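Long-range contacts in histone-lysine N-methyltransferase, H3 lysine-9 specific SUVH4 (Arabidopsis thaliana, PDB 4QEN), which methylates the ninth lysine of histone H3, a repressive mark needed to maintain CpNpG and asymmetric DNA methylation, and binds methylated DNA: residues A[25-30]-A[324-329]; A[53-58]-A[87-92]; A[116-121]-A[140-145]; A[284-289]-A[474-479]. All blocks are in the same frame, centred on the assembly; numbering follows the deposited sequence.

Contact 1. Residues A[25-30]-A[324-329]; sequences YLLCVQ and LIESRD
Ile325 packs against three side chains of the helical segment 25-30: Leu26, Leu27 and Gln30. Its two branches split the work. CG2 lies against Leu27, 3.7 Å from Leu27 CD2 and 3.9 Å from Leu27 CG. The other branch ends in CD1, which abuts the amide carbon of Gln30, 3.4 Å from Gln30 CD. With CG1 of Ile325 turned away from its own carbonyl carbon (chi1 -60°), the two branches diverge along the helix surface. Gln30 reaches this methyl with an extended chain, its CG opposite the backbone N (chi1 -176°). Leu26 fills the inner side. Its CD1 rests 3.6 Å from Leu324 O and 4.0 Å from Ile325 CA. Leu26 and Ile325 are both buried, and Val317 and Leu319 also pack on Leu26. Leu324, buried too, points its CB away from the helix, and its side chain packs on Phe468 of strand 467-473. No hydrogen bond joins the two segments, so the tight part is held by apolar packing.

Leu27 and Gln30 bound this tight patch at its partly exposed border. Beyond them the contact is looser. Glu326 OE2 comes no closer than 4.4 Å to Leu27 CD2. Its partner oxygen, OE1, makes a salt bridge to Lys23, earlier on the same helix. That charge pair adds a polar tie between helix and loop. The contact thus docks helix 10-30 on a pre-SET loop, consistent with the SUVH architecture in which N-terminal helices pack between the SRA and pre-SET/SET modules.

Contact 2. Residues A[53-58]-A[87-92]; sequences PRKIIG and GIDYMS. With nucleotides of chain C; nucleotides of chain B.
Lys55 and Met91 lie alongside each other and run in opposite directions. They join a loop of the SRA domain to the strand 88-91 of its curved mixed sheet. Lys55 CB is 3.6 Å from Met91 CG, and the extended Met91 chain carries its CE on to Ile57, 3.8 Å from Ile57 CG1. Met91 thus touches both Lys55 and Ile57 of the loop. Its strand pairs with strand 106-112, whose Leu106 and Val108 also touch Ile57.

Lys55 has the largest share of buried surface. Its chain bends at chi2 (-58°) and again at chi4, which folds the aliphatic part over Met91 and brings the far end to Asp89. Lys55 CE lies 3.2 Å from Asp89 OD2. The charged ends are further apart, a long salt bridge of 3.9 Å from Lys55 NZ to Asp89 OD1. Asp89 OD2 also accepts a bond from the backbone N of Asn82, which helps to set the carboxylate.

A water closes the gap between the two charges. It accepts from Lys55 NZ and donates to Asp89 OD1 and to OP1 of DA11 of chain C. The lysine is thus linked to the DNA backbone through solvent. Just before the strand begins, Gly87 N donates to OP1 of 5CM7 of chain B, 2.8 Å away and almost straight at 172°.

Contact 3. Residues A[116-121]-A[140-145]; sequences YEDDLD and KRQIKD. With nucleotides of chain B.
The Tyr116 ring has the methylated cytosine 5CM7 of chain B over one face, with Tyr116 CD1 3.3 Å from its C4. The methyl carbon C5A lies above the same plane, 3.6 Å up and offset toward the rim. The sugar oxygen O4' meets the ring edge in plane. His134 also stacks on Tyr116. Gln142 OE1 approaches the ring obliquely, 3.5 Å from Tyr116 CE2, with amide and ring planes 28° apart. The Asp119 carboxylate meets the polar edge of the base: its OD1 accepts from N4 of 5CM7 at 3.0 Å, while Asp119 OD2 lies 2.6 Å from N3.

These groups belong to the 5-methylcytosine pocket of the SRA domain, which holds a base flipped out of the DNA helix. A type I turn from Tyr116 to Asp119 carries both the stacking ring and the base-reading carboxylate. Tyr116 OH also donates to the phosphate oxygen OP2 of 5CM7.

Behind the pocket, the turn is tied to the loop 140-145 through Glu117. Its OE2 accepts from Gln142 N at 3.0 Å, a nearly straight bond (167°) on the syn lone pair, and bonds with Ser200 OG as well. The Glu117 chain reaches across by bending at chi2 (-92°). Gln142 CG lies 3.5 Å from Glu117 OE2. The Gln142 amide is fixed in turn by its NE2, bonded to Gly132 O.

Contact 4. Residues A[284-289]-A[474-479]; sequences IIPKSS and SSHQDI
Pro286 lays its ring over the imidazole of His476. Its CG stands 3.8 Å from the centroid of the His476 ring and only 9° off the ring normal, a CH-pi contact above the centre of one face. His476 CG sits between its backbone N and carbonyl carbon (chi1 57°), which sets the ring alongside Pro286. The same proline carbon touches Asp478, with Pro286 CG 3.7 Å from Asp478 CB. The imidazole is held at its edge too: the backbone N of Asp478 donates to His476 ND1 at 3.0 Å, close to the ring plane. That bond probably limits rotation of the ring, with its face toward the proline. Leu481 touches the side chains of both Pro286 and His476. The carboxylate of Asp478 is engaged elsewhere, in a salt bridge to Arg480.

The other half of the contact is polar. Ser289 grips the loop 474-479 with two bonds. Its backbone N donates to Ser475 O (3.1 Å, 165°). Its hydroxyl OG donates to Ser474 O, also at 3.1 Å, approaching from above the carbonyl plane. Ser475 O has further company. Ser288 CA makes a CH...O contact with it at 3.4 Å, and a water donates to it while also bonding to Ser288 OG. Lys287 O lies 3.4 Å from His476 CB.

This surface contact fastens a pre-SET loop to the loop between SET strands 467-473 and 483-488. Ser289 lies about 8 Å, side chain to ion, from a bound zinc, so the junction borders the triangular zinc-cysteine cluster typical of the pre-SET domain.

How the contacts relate
Contact 2 is the most buried of the four, contacts 1 and 3 are partly buried, and contact 4 lies at the surface. Contacts 2 and 3 both reach the same SRA sheet and come within about 7 Å at their nearest atoms. Both also touch DNA, so charged and polar groups matter in each. Contacts 1 and 4 work instead around the pre-SET region. Their nearest atoms are about 5 Å apart, and the chain visits one segment of each in turn. Contact 1 is mainly apolar, with no hydrogen bond across it, whereas contact 4 combines a proline-histidine CH-pi contact with serine hydrogen bonds. Contact 4 is the most distant from the SRA pair, about 62 Å centre to centre from contact 3.

Contact 1. Residues A[25-30]-A[324-329]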
# COMPACT_ATOMS: atom_id res chain seq x y z
N TYR A 25 -7.93 -8.70 6.30
CA TYR A 25 -6.66 -9.06 6.91
C TYR A 25 -6.52 -8.41 8.30
O TYR A 25 -6.31 -9.10 9.29
CB TYR A 25 -5.50 -8.65 5.99
CG TYR A 25 -4.15 -8.76 6.66
CD1 TYR A 25 -3.68 -9.99 7.11
CD2 TYR A 25 -3.34 -7.63 6.82
CE1 TYR A 25 -2.44 -10.09 7.72
CE2 TYR A 25 -2.11 -7.73 7.44
CZ TYR A 25 -1.66 -8.96 7.88
OH TYR A 25 -0.44 -9.06 8.49
N LEU A 26 -6.64 -7.08 8.36
CA LEU A 26 -6.46 -6.40 9.65
C LEU A 26 -7.53 -6.78 10.68
O LEU A 26 -7.25 -6.84 11.88
CB LEU A 26 -6.39 -4.88 9.46
CG LEU A 26 -5.22 -4.37 8.62
CD1 LEU A 26 -5.22 -2.84 8.49
CD2 LEU A 26 -3.89 -4.88 9.19
N LEU A 27 -8.76 -7.04 10.22
CA LEU A 27 -9.81 -7.52 11.13
C LEU A 27 -9.43 -8.89 11.72
O LEU A 27 -9.69 -9.16 12.89
CB LEU A 27 -11.15 -7.62 10.40
CG LEU A 27 -11.89 -6.32 10.07
CD1 LEU A 27 -13.00 -6.58 9.05
CD2 LEU A 27 -12.46 -5.64 11.33
N CYS A 28 -8.82 -9.75 10.90
CA CYS A 28 -8.40 -11.06 11.38
C CYS A 28 -7.21 -10.94 12.33
O CYS A 28 -7.07 -11.70 13.29
CB CYS A 28 -8.08 -12.00 10.21
SG CYS A 28 -9.53 -12.43 9.23
N VAL A 29 -6.34 -9.96 12.06
CA VAL A 29 -5.23 -9.70 12.96
C VAL A 29 -5.76 -9.24 14.32
O VAL A 29 -5.26 -9.66 15.38
CB VAL A 29 -4.26 -8.65 12.40
CG1 VAL A 29 -3.21 -8.31 13.44
CG2 VAL A 29 -3.59 -9.17 11.10
N GLN A 30 -6.78 -8.39 14.30
CA GLN A 30 -7.40 -7.93 15.53
C GLN A 30 -8.07 -9.08 16.30
O GLN A 30 -8.03 -9.13 17.52
CB GLN A 30 -8.39 -6.80 15.25
CG GLN A 30 -9.00 -6.22 16.52
CD GLN A 30 -9.98 -5.11 16.24
OE1 GLN A 30 -9.81 -3.99 16.71
NE2 GLN A 30 -11.01 -5.41 15.45
N LEU A 324 -4.56 1.56 11.18
CA LEU A 324 -6.00 1.78 11.26
C LEU A 324 -6.69 0.68 10.48
O LEU A 324 -6.34 0.43 9.33
CB LEU A 324 -6.36 3.14 10.68
CG LEU A 324 -7.83 3.57 10.62
CD1 LEU A 324 -8.38 3.79 12.01
CD2 LEU A 324 -7.97 4.85 9.79
N ILE A 325 -7.66 0.03 11.09
CA ILE A 325 -8.31 -1.11 10.45
C ILE A 325 -9.16 -0.67 9.26
O ILE A 325 -9.09 -1.26 8.18
CB ILE A 325 -9.17 -1.89 11.46
CG1 ILE A 325 -8.28 -2.40 12.60
CG2 ILE A 325 -9.87 -3.04 10.79
CD1 ILE A 325 -9.05 -3.02 13.76
N GLU A 326 -9.95 0.37 9.46
CA GLU A 326 -10.77 0.92 8.39
C GLU A 326 -11.13 2.35 8.70
O GLU A 326 -11.07 2.77 9.86
CB GLU A 326 -12.04 0.11 8.21
CG GLU A 326 -12.95 0.14 9.40
CD GLU A 326 -14.10 -0.83 9.26
OE1 GLU A 326 -14.88 -0.69 8.29
OE2 GLU A 326 -14.21 -1.74 10.11
N SER A 327 -11.52 3.08 7.66
CA SER A 327 -11.89 4.48 7.82
C SER A 327 -13.19 4.57 8.61
O SER A 327 -14.02 3.66 8.57
CB SER A 327 -12.05 5.16 6.47
OG SER A 327 -13.12 4.57 5.77
N ARG A 328 -13.34 5.67 9.33
CA ARG A 328 -14.51 5.90 10.16
C ARG A 328 -14.86 7.38 10.05
O ARG A 328 -14.01 8.18 9.66
CB ARG A 328 -14.17 5.59 11.61
CG ARG A 328 -13.95 4.11 11.90
CD ARG A 328 -13.30 3.94 13.25
NE ARG A 328 -13.30 2.57 13.73
CZ ARG A 328 -14.28 2.04 14.46
NH1 ARG A 328 -15.34 2.76 14.79
NH2 ARG A 328 -14.19 0.78 14.86
N ASP A 329 -16.09 7.74 10.38
CA ASP A 329 -16.46 9.16 10.42
C ASP A 329 -15.46 9.90 11.30
O ASP A 329 -14.93 10.95 10.91
CB ASP A 329 -17.88 9.34 10.95
CG ASP A 329 -18.93 8.80 9.99
OD1 ASP A 329 -18.59 8.52 8.82
OD2 ASP A 329 -20.11 8.67 10.39

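Contact 2. Residues A[53-58]-A[87-92]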
# COMPACT_ATOMS: atom_id res chain seq x y z
N PRO A 53 -12.12 -14.62 -10.45
CA PRO A 53 -12.41 -15.93 -9.86
C PRO A 53 -12.13 -17.13 -10.77
O PRO A 53 -12.13 -18.25 -10.26
CB PRO A 53 -13.91 -15.84 -9.54
CG PRO A 53 -14.44 -14.89 -10.57
CD PRO A 53 -13.34 -13.90 -10.84
N ARG A 54 -11.92 -16.91 -12.07
CA ARG A 54 -11.53 -18.00 -12.97
C ARG A 54 -10.12 -17.74 -13.50
O ARG A 54 -9.65 -16.60 -13.55
CB ARG A 54 -12.51 -18.11 -14.15
CG ARG A 54 -13.96 -18.35 -13.75
CD ARG A 54 -14.20 -19.81 -13.39
NE ARG A 54 -14.05 -20.68 -14.56
CZ ARG A 54 -14.14 -22.01 -14.53
NH1 ARG A 54 -14.38 -22.64 -13.38
NH2 ARG A 54 -13.99 -22.70 -15.64
N LYS A 55 -9.44 -18.82 -13.90
CA LYS A 55 -8.09 -18.75 -14.42
C LYS A 55 -8.07 -17.97 -15.73
O LYS A 55 -9.04 -18.01 -16.49
CB LYS A 55 -7.57 -20.16 -14.68
CG LYS A 55 -7.42 -21.02 -13.44
CD LYS A 55 -6.49 -20.37 -12.45
CE LYS A 55 -5.93 -21.41 -11.49
NZ LYS A 55 -7.00 -22.02 -10.64
N ILE A 56 -6.97 -17.27 -15.99
CA ILE A 56 -6.81 -16.47 -17.20
C ILE A 56 -5.40 -16.65 -17.74
O ILE A 56 -4.43 -16.63 -16.99
CB ILE A 56 -7.04 -14.96 -16.90
CG1 ILE A 56 -8.50 -14.70 -16.51
CG2 ILE A 56 -6.62 -14.10 -18.09
CD1 ILE A 56 -8.73 -13.33 -15.83
N ILE A 57 -5.30 -16.87 -19.05
CA ILE A 57 -4.01 -16.98 -19.72
C ILE A 57 -3.52 -15.58 -20.08
O ILE A 57 -4.26 -14.82 -20.68
CB ILE A 57 -4.14 -17.80 -21.01
CG1 ILE A 57 -4.46 -19.26 -20.70
CG2 ILE A 57 -2.86 -17.70 -21.84
CD1 ILE A 57 -4.73 -20.11 -21.94
N GLY A 58 -2.29 -15.23 -19.72
CA GLY A 58 -1.76 -13.94 -20.12
C GLY A 58 -1.93 -12.88 -19.05
O GLY A 58 -1.99 -13.19 -17.87
N GLY A 87 3.66 -23.29 -5.94
CA GLY A 87 4.41 -22.46 -6.88
C GLY A 87 3.78 -22.34 -8.24
O GLY A 87 3.94 -21.32 -8.91
N ILE A 88 3.04 -23.37 -8.65
CA ILE A 88 2.48 -23.43 -9.99
C ILE A 88 0.95 -23.42 -9.92
O ILE A 88 0.34 -24.31 -9.32
CB ILE A 88 2.92 -24.72 -10.74
CG1 ILE A 88 4.44 -24.81 -10.80
CG2 ILE A 88 2.32 -24.77 -12.14
CD1 ILE A 88 5.00 -26.25 -11.11
N ASP A 89 0.36 -22.43 -10.57
CA ASP A 89 -1.09 -22.31 -10.64
C ASP A 89 -1.50 -22.67 -12.05
O ASP A 89 -0.99 -22.08 -13.03
CB ASP A 89 -1.52 -20.89 -10.30
CG ASP A 89 -2.94 -20.82 -9.77
OD1 ASP A 89 -3.41 -21.79 -9.13
OD2 ASP A 89 -3.59 -19.77 -9.97
N TYR A 90 -2.43 -23.63 -12.14
CA TYR A 90 -2.86 -24.14 -13.44
C TYR A 90 -4.35 -24.39 -13.57
O TYR A 90 -5.05 -24.61 -12.59
CB TYR A 90 -2.09 -25.41 -13.82
CG TYR A 90 -2.25 -26.60 -12.92
CD1 TYR A 90 -3.26 -27.53 -13.12
CD2 TYR A 90 -1.35 -26.84 -11.88
CE1 TYR A 90 -3.38 -28.65 -12.33
CE2 TYR A 90 -1.47 -27.95 -11.07
CZ TYR A 90 -2.49 -28.86 -11.30
OH TYR A 90 -2.61 -29.98 -10.50
N MET A 91 -4.82 -24.36 -14.81
CA MET A 91 -6.18 -24.76 -15.16
C MET A 91 -6.34 -26.26 -14.99
O MET A 91 -5.62 -27.04 -15.61
CB MET A 91 -6.50 -24.39 -16.61
CG MET A 91 -6.66 -22.89 -16.88
SD MET A 91 -6.90 -22.57 -18.66
CE MET A 91 -7.18 -20.81 -18.63
N SER A 92 -7.31 -26.64 -14.18
CA SER A 92 -7.67 -28.04 -13.97
C SER A 92 -8.44 -28.58 -15.17
O SER A 92 -8.74 -27.83 -16.10
CB SER A 92 -8.58 -28.15 -12.75
OG SER A 92 -9.84 -27.57 -13.05
P DA C 11 -7.44 -26.22 -8.85
OP1 DA C 11 -6.33 -25.76 -8.00
OP2 DA C 11 -7.81 -25.43 -10.05
O5' DA C 11 -7.14 -27.73 -9.29
C5' DA C 11 -5.88 -28.34 -9.00
C4' DA C 11 -6.06 -29.84 -9.11
O4' DA C 11 -6.73 -30.32 -7.92
C3' DA C 11 -6.91 -30.27 -10.28
O3' DA C 11 -6.13 -31.25 -10.95
C2' DA C 11 -8.19 -30.85 -9.67
C1' DA C 11 -7.74 -31.24 -8.27
N9 DA C 11 -8.75 -31.08 -7.21
C8 DA C 11 -9.83 -30.24 -7.22
N7 DA C 11 -10.55 -30.29 -6.11
C5 DA C 11 -9.88 -31.22 -5.33
C6 DA C 11 -10.13 -31.74 -4.04
N6 DA C 11 -11.17 -31.37 -3.27
N1 DA C 11 -9.27 -32.66 -3.57
C2 DA C 11 -8.23 -33.05 -4.32
N3 DA C 11 -7.89 -32.64 -5.54
C4 DA C 11 -8.76 -31.72 -5.99
N1 5CM B 7 8.73 -22.36 -5.45
C2 5CM B 7 9.98 -22.03 -5.82
N3 5CM B 7 10.52 -22.62 -6.99
C4 5CM B 7 9.87 -23.65 -7.69
C5 5CM B 7 8.64 -24.08 -7.24
C5A 5CM B 7 7.91 -25.12 -7.88
C6 5CM B 7 8.13 -23.46 -6.12
O2 5CM B 7 10.61 -21.11 -5.32
N4 5CM B 7 10.38 -24.26 -8.77
C1' 5CM B 7 7.79 -22.18 -4.28
C2' 5CM B 7 6.39 -22.18 -3.93
C3' 5CM B 7 6.72 -21.78 -2.34
C4' 5CM B 7 7.58 -22.99 -1.89
O4' 5CM B 7 8.48 -22.82 -3.10
O3' 5CM B 7 7.42 -20.58 -2.01
C5' 5CM B 7 6.51 -24.11 -2.21
O5' 5CM B 7 5.59 -24.39 -3.28
P 5CM B 7 5.37 -25.85 -3.89
OP1 5CM B 7 4.92 -25.75 -5.29
OP2 5CM B 7 6.52 -26.73 -3.61
P DC C 12 -6.65 -31.95 -12.30
OP1 DC C 12 -5.43 -32.15 -13.10
OP2 DC C 12 -7.83 -31.26 -12.88
O5' DC C 12 -7.16 -33.38 -11.80
C5' DC C 12 -6.26 -34.21 -11.08
C4' DC C 12 -7.05 -35.22 -10.27
O4' DC C 12 -7.80 -34.56 -9.21
C3' DC C 12 -8.09 -36.00 -11.08
O3' DC C 12 -8.01 -37.34 -10.76
C2' DC C 12 -9.42 -35.50 -10.54
C1' DC C 12 -9.01 -35.28 -9.08
N1 DC C 12 -10.03 -34.54 -8.28
C2 DC C 12 -10.23 -34.88 -6.93
O2 DC C 12 -9.55 -35.79 -6.42
N3 DC C 12 -11.16 -34.22 -6.21
C4 DC C 12 -11.88 -33.25 -6.78
N4 DC C 12 -12.79 -32.61 -6.03
C5 DC C 12 -11.68 -32.90 -8.16
C6 DC C 12 -10.76 -33.56 -8.88
O HOH W 1 -5.67 -22.82 -8.37

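Contact 3. Residues A[116-121]-A[140-145]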
# COMPACT_ATOMS: atom_id res chain seq x y z
N TYR A 116 13.48 -23.78 -4.19
CA TYR A 116 13.94 -25.00 -4.87
C TYR A 116 15.41 -24.87 -5.26
O TYR A 116 15.78 -23.97 -6.01
CB TYR A 116 13.07 -25.28 -6.10
CG TYR A 116 11.78 -26.04 -5.81
CD1 TYR A 116 10.76 -25.47 -5.03
CD2 TYR A 116 11.58 -27.31 -6.32
CE1 TYR A 116 9.58 -26.17 -4.78
CE2 TYR A 116 10.41 -28.02 -6.08
CZ TYR A 116 9.42 -27.44 -5.31
OH TYR A 116 8.26 -28.17 -5.08
N GLU A 117 16.26 -25.75 -4.73
CA GLU A 117 17.71 -25.64 -4.97
C GLU A 117 18.09 -25.79 -6.45
O GLU A 117 19.20 -25.42 -6.84
CB GLU A 117 18.51 -26.63 -4.12
CG GLU A 117 18.28 -28.09 -4.49
CD GLU A 117 17.16 -28.74 -3.69
OE1 GLU A 117 16.31 -28.00 -3.11
OE2 GLU A 117 17.13 -30.00 -3.61
N ASP A 118 17.18 -26.32 -7.28
CA ASP A 118 17.48 -26.49 -8.70
C ASP A 118 17.08 -25.29 -9.56
O ASP A 118 17.42 -25.25 -10.75
CB ASP A 118 16.86 -27.79 -9.27
CG ASP A 118 17.38 -29.04 -8.56
OD1 ASP A 118 18.57 -29.37 -8.73
OD2 ASP A 118 16.62 -29.68 -7.79
N ASP A 119 16.34 -24.33 -8.98
CA ASP A 119 15.95 -23.13 -9.74
C ASP A 119 17.19 -22.34 -10.15
O ASP A 119 18.12 -22.21 -9.37
CB ASP A 119 15.03 -22.19 -8.91
CG ASP A 119 13.59 -22.70 -8.80
OD1 ASP A 119 13.22 -23.69 -9.46
OD2 ASP A 119 12.83 -22.10 -8.01
N LEU A 120 17.19 -21.81 -11.37
CA LEU A 120 18.27 -20.93 -11.80
C LEU A 120 17.67 -19.67 -12.41
O LEU A 120 17.00 -19.75 -13.43
CB LEU A 120 19.19 -21.62 -12.82
CG LEU A 120 20.32 -20.78 -13.44
CD1 LEU A 120 21.22 -20.21 -12.36
CD2 LEU A 120 21.16 -21.60 -14.49
N ASP A 121 17.92 -18.52 -11.77
CA ASP A 121 17.37 -17.23 -12.20
C ASP A 121 18.41 -16.37 -12.94
O ASP A 121 19.35 -15.85 -12.34
CB ASP A 121 16.81 -16.47 -10.98
CG ASP A 121 16.11 -15.15 -11.36
OD1 ASP A 121 16.04 -14.82 -12.57
OD2 ASP A 121 15.62 -14.46 -10.44
N LYS A 140 14.95 -28.49 3.66
CA LYS A 140 14.00 -28.11 2.61
C LYS A 140 14.50 -28.45 1.20
O LYS A 140 14.34 -27.68 0.25
CB LYS A 140 13.62 -26.64 2.74
CG LYS A 140 12.40 -26.24 1.95
CD LYS A 140 11.92 -24.88 2.33
CE LYS A 140 11.16 -24.27 1.18
NZ LYS A 140 9.73 -24.64 1.12
N ARG A 141 15.13 -29.62 1.08
CA ARG A 141 15.70 -30.08 -0.18
C ARG A 141 14.75 -31.07 -0.86
O ARG A 141 13.71 -31.42 -0.30
CB ARG A 141 17.04 -30.75 0.09
CG ARG A 141 18.05 -29.86 0.82
CD ARG A 141 18.72 -28.84 -0.12
NE ARG A 141 19.59 -27.92 0.61
CZ ARG A 141 20.82 -28.21 1.02
NH1 ARG A 141 21.52 -27.30 1.69
NH2 ARG A 141 21.36 -29.41 0.77
N GLN A 142 15.09 -31.52 -2.06
CA GLN A 142 14.35 -32.60 -2.70
C GLN A 142 14.56 -33.89 -1.94
O GLN A 142 15.70 -34.22 -1.58
CB GLN A 142 14.79 -32.79 -4.15
CG GLN A 142 14.39 -31.66 -5.06
CD GLN A 142 12.90 -31.41 -5.03
OE1 GLN A 142 12.43 -30.41 -4.47
NE2 GLN A 142 12.13 -32.33 -5.60
N ILE A 143 13.49 -34.64 -1.71
CA ILE A 143 13.62 -35.90 -0.99
C ILE A 143 13.10 -37.12 -1.75
O ILE A 143 13.23 -38.25 -1.29
CB ILE A 143 12.94 -35.85 0.39
CG1 ILE A 143 11.50 -35.36 0.24
CG2 ILE A 143 13.74 -34.95 1.33
CD1 ILE A 143 10.76 -35.18 1.59
N LYS A 144 12.52 -36.90 -2.93
CA LYS A 144 12.24 -38.01 -3.83
C LYS A 144 12.01 -37.53 -5.25
O LYS A 144 11.80 -36.34 -5.47
CB LYS A 144 11.05 -38.86 -3.36
CG LYS A 144 9.72 -38.18 -3.48
CD LYS A 144 8.62 -39.20 -3.68
CE LYS A 144 7.44 -38.95 -2.78
NZ LYS A 144 7.70 -39.55 -1.43
N ASP A 145 12.03 -38.47 -6.19
CA ASP A 145 11.92 -38.21 -7.62
C ASP A 145 10.63 -37.50 -7.98
O ASP A 145 9.59 -37.78 -7.41
CB ASP A 145 11.96 -39.53 -8.39
CG ASP A 145 13.31 -40.20 -8.34
OD1 ASP A 145 14.31 -39.52 -8.02
OD2 ASP A 145 13.38 -41.42 -8.64
N1 5CM B 7 8.73 -22.36 -5.45
C2 5CM B 7 9.98 -22.03 -5.82
N3 5CM B 7 10.52 -22.62 -6.99
C4 5CM B 7 9.87 -23.65 -7.69
C5 5CM B 7 8.64 -24.08 -7.24
C5A 5CM B 7 7.91 -25.12 -7.88
C6 5CM B 7 8.13 -23.46 -6.12
O2 5CM B 7 10.61 -21.11 -5.32
N4 5CM B 7 10.38 -24.26 -8.77
C1' 5CM B 7 7.79 -22.18 -4.28
C2' 5CM B 7 6.39 -22.18 -3.93
C3' 5CM B 7 6.72 -21.78 -2.34
C4' 5CM B 7 7.58 -22.99 -1.89
O4' 5CM B 7 8.48 -22.82 -3.10
O3' 5CM B 7 7.42 -20.58 -2.01
C5' 5CM B 7 6.51 -24.11 -2.21
O5' 5CM B 7 5.59 -24.39 -3.28
P 5CM B 7 5.37 -25.85 -3.89
OP1 5CM B 7 4.92 -25.75 -5.29
OP2 5CM B 7 6.52 -26.73 -3.61
O HOH W 2 13.93 -28.33 -3.52

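Contact 4. Residues A[284-289]-A[474-479]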
# COMPACT_ATOMS: atom_id res chain seq x y z
N ILE A 284 -11.78 28.98 19.68
CA ILE A 284 -12.06 28.45 21.00
C ILE A 284 -11.23 27.19 21.28
O ILE A 284 -10.96 26.38 20.38
CB ILE A 284 -13.58 28.14 21.15
CG1 ILE A 284 -13.92 27.80 22.61
CG2 ILE A 284 -14.03 27.04 20.18
CD1 ILE A 284 -15.39 27.67 22.89
N ILE A 285 -10.81 27.04 22.52
CA ILE A 285 -10.21 25.79 22.97
C ILE A 285 -11.28 25.00 23.73
O ILE A 285 -11.67 25.37 24.84
CB ILE A 285 -8.98 26.05 23.84
CG1 ILE A 285 -7.91 26.76 23.01
CG2 ILE A 285 -8.48 24.74 24.44
CD1 ILE A 285 -6.78 27.37 23.81
N PRO A 286 -11.79 23.94 23.10
CA PRO A 286 -12.89 23.17 23.71
C PRO A 286 -12.48 22.53 25.04
O PRO A 286 -11.29 22.41 25.34
CB PRO A 286 -13.17 22.08 22.67
CG PRO A 286 -12.67 22.62 21.39
CD PRO A 286 -11.49 23.48 21.74
N LYS A 287 -13.49 22.15 25.81
CA LYS A 287 -13.29 21.39 27.03
C LYS A 287 -12.49 20.10 26.76
O LYS A 287 -12.80 19.36 25.82
CB LYS A 287 -14.66 21.06 27.64
CG LYS A 287 -14.63 20.45 29.03
CD LYS A 287 -16.03 20.05 29.47
CE LYS A 287 -16.02 19.38 30.84
NZ LYS A 287 -17.24 18.54 31.03
N SER A 288 -11.47 19.83 27.58
CA SER A 288 -10.66 18.63 27.41
C SER A 288 -11.45 17.32 27.60
O SER A 288 -12.35 17.26 28.43
CB SER A 288 -9.47 18.65 28.37
OG SER A 288 -8.42 19.44 27.85
N SER A 289 -11.11 16.29 26.82
CA SER A 289 -11.76 14.99 26.97
C SER A 289 -11.45 14.40 28.33
O SER A 289 -10.35 14.56 28.85
CB SER A 289 -11.29 13.98 25.91
OG SER A 289 -11.00 14.59 24.68
N SER A 474 -8.87 13.63 20.07
CA SER A 474 -8.05 13.14 21.18
C SER A 474 -7.99 14.15 22.33
O SER A 474 -8.26 13.80 23.47
CB SER A 474 -6.64 12.75 20.71
OG SER A 474 -6.05 13.80 19.96
N SER A 475 -7.65 15.39 22.01
CA SER A 475 -7.55 16.45 23.01
C SER A 475 -8.93 16.83 23.54
O SER A 475 -9.09 17.17 24.71
CB SER A 475 -6.86 17.68 22.41
OG SER A 475 -5.87 17.30 21.45
N HIS A 476 -9.94 16.77 22.68
CA HIS A 476 -11.28 17.24 23.04
C HIS A 476 -12.30 16.51 22.20
O HIS A 476 -11.94 15.67 21.37
CB HIS A 476 -11.40 18.76 22.81
CG HIS A 476 -11.08 19.17 21.41
ND1 HIS A 476 -11.89 18.86 20.34
CD2 HIS A 476 -10.02 19.85 20.90
CE1 HIS A 476 -11.36 19.34 19.23
NE2 HIS A 476 -10.22 19.94 19.54
N GLN A 477 -13.57 16.81 22.40
CA GLN A 477 -14.63 16.07 21.72
C GLN A 477 -15.41 16.93 20.74
O GLN A 477 -16.53 16.58 20.35
CB GLN A 477 -15.57 15.43 22.75
CG GLN A 477 -14.87 14.47 23.70
CD GLN A 477 -14.40 13.20 23.01
OE1 GLN A 477 -13.20 12.94 22.88
NE2 GLN A 477 -15.36 12.40 22.54
N ASP A 478 -14.83 18.05 20.33
CA ASP A 478 -15.52 18.97 19.43
C ASP A 478 -15.18 18.66 17.98
O ASP A 478 -14.08 18.96 17.51
CB ASP A 478 -15.17 20.42 19.76
CG ASP A 478 -16.09 21.43 19.08
OD1 ASP A 478 -16.52 21.17 17.94
OD2 ASP A 478 -16.37 22.48 19.69
N ILE A 479 -16.14 18.07 17.27
CA ILE A 479 -15.92 17.54 15.92
C ILE A 479 -15.51 18.63 14.92
O ILE A 479 -14.84 18.34 13.92
CB ILE A 479 -17.17 16.78 15.41
CG1 ILE A 479 -16.87 16.02 14.11
CG2 ILE A 479 -18.35 17.74 15.21
CD1 ILE A 479 -15.78 14.97 14.25
O HOH W 3 -7.39 19.64 25.50